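Long-range contacts in neurotoxin (Clostridium botulinum, PDB 3N7L), which probably docks the botulinum neurotoxin onto gangliosides of the nerve-cell surface, acting as the receptor-binding domain of a serotype D/C toxin: residues F44-S48 with T182-N186; S96-G102 with I175-I181. One frame throughout, in Å; residues are numbered along the deposited sequence.

Contact 1 (F44-S48 with T182-N186); sequences FKLGS and TFQMN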
# COMPACT_ATOMS: atom_id res chain seq x y z
N PHE A 44 5.11 -5.21 -13.61
CA PHE A 44 6.01 -4.68 -14.61
C PHE A 44 6.14 -3.20 -14.24
O PHE A 44 5.18 -2.59 -13.74
CB PHE A 44 5.52 -4.91 -16.06
CG PHE A 44 4.20 -4.26 -16.40
CD1 PHE A 44 4.15 -2.95 -16.86
CD2 PHE A 44 3.01 -5.00 -16.37
CE1 PHE A 44 2.94 -2.39 -17.31
CE2 PHE A 44 1.81 -4.45 -16.81
CZ PHE A 44 1.77 -3.14 -17.28
N LYS A 45 7.32 -2.64 -14.45
CA LYS A 45 7.58 -1.26 -14.09
C LYS A 45 7.90 -0.35 -15.27
O LYS A 45 8.68 -0.70 -16.16
CB LYS A 45 8.73 -1.22 -13.08
CG LYS A 45 9.13 0.16 -12.60
CD LYS A 45 10.43 0.06 -11.82
CE LYS A 45 10.88 1.41 -11.28
NZ LYS A 45 12.18 1.28 -10.57
N LEU A 46 7.29 0.83 -15.25
CA LEU A 46 7.47 1.86 -16.28
C LEU A 46 7.87 3.16 -15.60
O LEU A 46 7.62 3.34 -14.41
CB LEU A 46 6.16 2.07 -17.05
CG LEU A 46 5.79 1.10 -18.18
CD1 LEU A 46 5.80 -0.32 -17.67
CD2 LEU A 46 4.42 1.45 -18.74
N GLY A 47 8.48 4.06 -16.35
CA GLY A 47 8.89 5.34 -15.77
C GLY A 47 8.65 6.50 -16.71
O GLY A 47 8.51 6.31 -17.92
N SER A 48 8.57 7.71 -16.17
CA SER A 48 8.36 8.89 -16.99
C SER A 48 9.68 9.23 -17.69
O SER A 48 9.74 10.13 -18.53
CB SER A 48 7.89 10.07 -16.12
OG SER A 48 8.77 10.31 -15.04
N THR A 182 -2.40 1.22 -24.49
CA THR A 182 -0.99 1.55 -24.33
C THR A 182 -0.64 2.00 -22.91
O THR A 182 -1.16 3.01 -22.42
CB THR A 182 -0.59 2.67 -25.31
OG1 THR A 182 -0.83 2.24 -26.65
CG2 THR A 182 0.88 3.02 -25.14
N PHE A 183 0.23 1.23 -22.26
CA PHE A 183 0.70 1.54 -20.92
C PHE A 183 2.00 2.33 -21.08
O PHE A 183 3.01 1.79 -21.54
CB PHE A 183 0.98 0.25 -20.14
CG PHE A 183 -0.25 -0.55 -19.80
CD1 PHE A 183 -0.78 -0.52 -18.50
CD2 PHE A 183 -0.87 -1.34 -20.76
CE1 PHE A 183 -1.90 -1.28 -18.18
CE2 PHE A 183 -2.00 -2.10 -20.44
CZ PHE A 183 -2.51 -2.07 -19.15
N GLN A 184 1.98 3.60 -20.72
CA GLN A 184 3.16 4.44 -20.84
C GLN A 184 2.91 5.77 -20.14
O GLN A 184 1.83 6.35 -20.26
CB GLN A 184 3.47 4.69 -22.33
CG GLN A 184 4.66 5.61 -22.59
CD GLN A 184 4.98 5.74 -24.08
OE1 GLN A 184 4.14 6.14 -24.88
NE2 GLN A 184 6.22 5.39 -24.44
N MET A 185 3.90 6.23 -19.40
CA MET A 185 3.77 7.49 -18.68
C MET A 185 4.11 8.67 -19.59
O MET A 185 5.29 8.98 -19.81
CB MET A 185 4.66 7.47 -17.45
CG MET A 185 4.41 6.26 -16.59
SD MET A 185 5.20 6.37 -15.01
CE MET A 185 4.01 7.37 -14.12
N ASN A 186 3.07 9.31 -20.10
CA ASN A 186 3.24 10.45 -21.00
C ASN A 186 2.73 11.75 -20.40
O ASN A 186 1.56 11.87 -20.03
CB ASN A 186 2.53 10.19 -22.32
CG ASN A 186 3.04 8.96 -23.02
OD1 ASN A 186 4.25 8.72 -23.06
ND2 ASN A 186 2.14 8.18 -23.60
O HOH W 1 6.52 4.83 -19.41
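Phe44 drives the edge of its ring into the face of Phe183, an edge-to-face (T-shaped) pair in the core between two antiparallel sheets of the lectin-like, concanavalin-type β-sandwich in the N-terminal half of the receptor-binding domain. The planes stand at 83° and the ring centres lie 5.6 Å apart, with CZ of Phe44 the leading atom, 3.9 Å from CD1 of Phe183. Another point on the rim of the Phe44 ring, close to its plane, is taken by CD1 of Leu46 from the same strand. Phe183 makes a further edge-to-face pair with Phe208, and Leu11 and Val56 touch both phenylalanines, so the pair sits well inside the hydrophobic filling.

Strands 44-47 and 182-186 belong to different sheets. Their axes run 36° apart and come within 6.5 Å, and side chains and one bridging water connect them. The CG of Phe44 is wedged between its own backbone N and carbonyl carbon, a setting that sends the ring across to Phe183. Leu46 divides its two methyls: while CD1 stays with Phe44, CD2 crosses to the other strand, 3.9 Å from CB of Phe183 and against that residue's carbonyl.

Met185 buries more surface here than any other residue. Its CG lies beside the backbone N and the chain then runs extended (chi2 -169°), which carries the sulfur to the backbone of strand 44-47, 3.8 Å from N of Ser48; the bend at chi3 turns only the terminal methyl. The hydroxyl of Ser48 is engaged elsewhere, by the backbone N of Ile201. Polar backbone atoms are joined by one water, which donates to O of Gly47 at 2.9 Å and accepts from N of Met185 at 3.0 Å.

Contact 2 (S96-G102 with I175-I181); sequences SVKNNSG and INFSKTI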
# COMPACT_ATOMS: atom_id res chain seq x y z
N SER A 96 -6.39 4.24 -24.24
CA SER A 96 -7.06 3.43 -25.26
C SER A 96 -7.93 4.36 -26.10
O SER A 96 -9.14 4.17 -26.24
CB SER A 96 -7.90 2.33 -24.61
OG SER A 96 -8.22 1.32 -25.55
N VAL A 97 -7.29 5.40 -26.63
CA VAL A 97 -7.92 6.40 -27.49
C VAL A 97 -7.18 6.34 -28.82
O VAL A 97 -5.95 6.46 -28.85
CB VAL A 97 -7.75 7.83 -26.91
CG1 VAL A 97 -8.16 8.87 -27.95
CG2 VAL A 97 -8.60 7.99 -25.66
N LYS A 98 -7.90 6.15 -29.92
CA LYS A 98 -7.26 6.06 -31.23
C LYS A 98 -7.41 7.33 -32.07
O LYS A 98 -6.42 7.95 -32.45
CB LYS A 98 -7.80 4.85 -32.00
CG LYS A 98 -7.29 4.75 -33.43
CD LYS A 98 -5.76 4.80 -33.51
CE LYS A 98 -5.29 5.00 -34.94
NZ LYS A 98 -3.81 5.20 -35.04
N ASN A 99 -8.65 7.71 -32.38
CA ASN A 99 -8.88 8.91 -33.17
C ASN A 99 -9.70 9.89 -32.35
O ASN A 99 -10.80 10.28 -32.74
CB ASN A 99 -9.63 8.56 -34.47
CG ASN A 99 -8.78 7.74 -35.42
OD1 ASN A 99 -7.75 8.20 -35.92
ND2 ASN A 99 -9.20 6.50 -35.69
N ASN A 100 -9.14 10.28 -31.21
CA ASN A 100 -9.80 11.20 -30.30
C ASN A 100 -11.07 10.59 -29.72
O ASN A 100 -12.00 11.30 -29.35
CB ASN A 100 -10.14 12.52 -31.02
CG ASN A 100 -8.90 13.32 -31.37
OD1 ASN A 100 -8.11 13.67 -30.49
ND2 ASN A 100 -8.73 13.61 -32.65
N SER A 101 -11.10 9.26 -29.66
CA SER A 101 -12.25 8.55 -29.11
C SER A 101 -11.81 7.26 -28.41
O SER A 101 -10.87 6.60 -28.85
CB SER A 101 -13.25 8.21 -30.22
OG SER A 101 -14.52 7.87 -29.68
N GLY A 102 -12.49 6.93 -27.32
CA GLY A 102 -12.18 5.72 -26.57
C GLY A 102 -12.18 6.02 -25.08
O GLY A 102 -13.02 6.77 -24.59
N ILE A 175 -19.01 7.59 -29.99
CA ILE A 175 -17.84 7.09 -29.30
C ILE A 175 -17.43 5.77 -29.94
O ILE A 175 -18.25 4.88 -30.15
CB ILE A 175 -18.10 6.90 -27.78
CG1 ILE A 175 -16.78 6.58 -27.06
CG2 ILE A 175 -19.14 5.82 -27.54
CD1 ILE A 175 -16.85 6.75 -25.56
N ASN A 176 -16.15 5.68 -30.29
CA ASN A 176 -15.61 4.49 -30.93
C ASN A 176 -14.48 3.95 -30.06
O ASN A 176 -13.44 4.59 -29.90
CB ASN A 176 -15.09 4.87 -32.32
CG ASN A 176 -14.82 3.66 -33.19
OD1 ASN A 176 -14.09 2.75 -32.81
ND2 ASN A 176 -15.40 3.66 -34.39
N PHE A 177 -14.69 2.77 -29.50
CA PHE A 177 -13.68 2.16 -28.64
C PHE A 177 -12.56 1.51 -29.43
O PHE A 177 -12.79 0.83 -30.43
CB PHE A 177 -14.34 1.16 -27.69
CG PHE A 177 -15.16 1.81 -26.62
CD1 PHE A 177 -14.56 2.63 -25.67
CD2 PHE A 177 -16.54 1.63 -26.57
CE1 PHE A 177 -15.32 3.27 -24.69
CE2 PHE A 177 -17.31 2.26 -25.59
CZ PHE A 177 -16.70 3.08 -24.65
N SER A 178 -11.33 1.74 -28.96
CA SER A 178 -10.13 1.20 -29.59
C SER A 178 -9.81 -0.20 -29.07
O SER A 178 -10.13 -0.54 -27.93
CB SER A 178 -8.95 2.13 -29.32
OG SER A 178 -7.72 1.51 -29.65
N LYS A 179 -9.17 -1.01 -29.90
CA LYS A 179 -8.80 -2.35 -29.48
C LYS A 179 -7.35 -2.36 -29.01
O LYS A 179 -6.79 -3.42 -28.73
CB LYS A 179 -9.02 -3.35 -30.61
CG LYS A 179 -8.53 -2.91 -31.98
CD LYS A 179 -7.02 -2.86 -32.04
CE LYS A 179 -6.56 -2.79 -33.48
NZ LYS A 179 -7.06 -3.96 -34.24
N THR A 180 -6.76 -1.18 -28.92
CA THR A 180 -5.37 -1.04 -28.47
C THR A 180 -5.29 -0.30 -27.14
O THR A 180 -5.93 0.73 -26.96
CB THR A 180 -4.52 -0.28 -29.52
OG1 THR A 180 -4.40 -1.07 -30.71
CG2 THR A 180 -3.12 -0.00 -28.97
N ILE A 181 -4.49 -0.84 -26.22
CA ILE A 181 -4.29 -0.23 -24.91
C ILE A 181 -2.79 -0.02 -24.74
O ILE A 181 -2.01 -0.97 -24.85
CB ILE A 181 -4.81 -1.13 -23.77
CG1 ILE A 181 -6.30 -1.43 -23.98
CG2 ILE A 181 -4.62 -0.42 -22.42
CD1 ILE A 181 -6.84 -2.46 -23.04
O HOH W 2 -11.28 2.41 -26.21
O HOH W 3 -10.51 -0.77 -25.36
O HOH W 4 -5.35 3.25 -28.88
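Ser96 meets the start of strand 180-187 at the rim of the lectin-like β-sandwich, where the 96-102 turn joining two antiparallel strands packs against the loop that leads into that strand. Of the residues here it has the most surface buried. Its OG, anti to the backbone N (chi1 -162°), donates to O of Thr180 at 2.8 Å, arriving well above the carbonyl plane, 45° out of it. A water adds a second link by donating to OG of Ser96 and, at 2.6 Å, to O of Ser178.

Ser178 is the counterpart on the other segment. A second water ties its N to O of Ser96, both at 2.8 Å, so its backbone is bound through solvent on both its N and its O. Its side chain folds back into an ST turn, OG accepting from N of Thr180 at 2.9 Å, while CB rests against CB of Lys98.

Gly102 and Ser101 close the far end. Gly102 has backbone angles that suit glycine, and its bare CA lies 4.0 Å from CD1 of Phe177, whose ring also has CG1 of Ile175 over one face, toward the rim, and pairs edge-to-face with Tyr70. OG of Ser101 has the carbonyl oxygens of Lys117 and Gln118, at the end of strand 111-117, as hydrogen-bond partners, which must share its single proton; N of Asn176 donates to OG of Ser101 at 2.8 Å, almost straight at 176°.

In the fold
Both contacts draw on strand 180-187: contact 2 takes its beginning and the loop before it, and contact 1 takes up the strand at the next residue, so Ile181 and Thr182 are neighbours in sequence. Their centres lie about 18 Å apart. Contact 1 ties this strand across the sandwich to the sheet holding strand 44-47, while contact 2 fastens its entry to a turn of its own sheet. Contact 1 is the more central, about 19 Å from the centre of the chain against about 31 Å for contact 2. Both belong to the N-terminal lectin-like half; in this toxin family ganglioside recognition is generally the work of the C-terminal trefoil half.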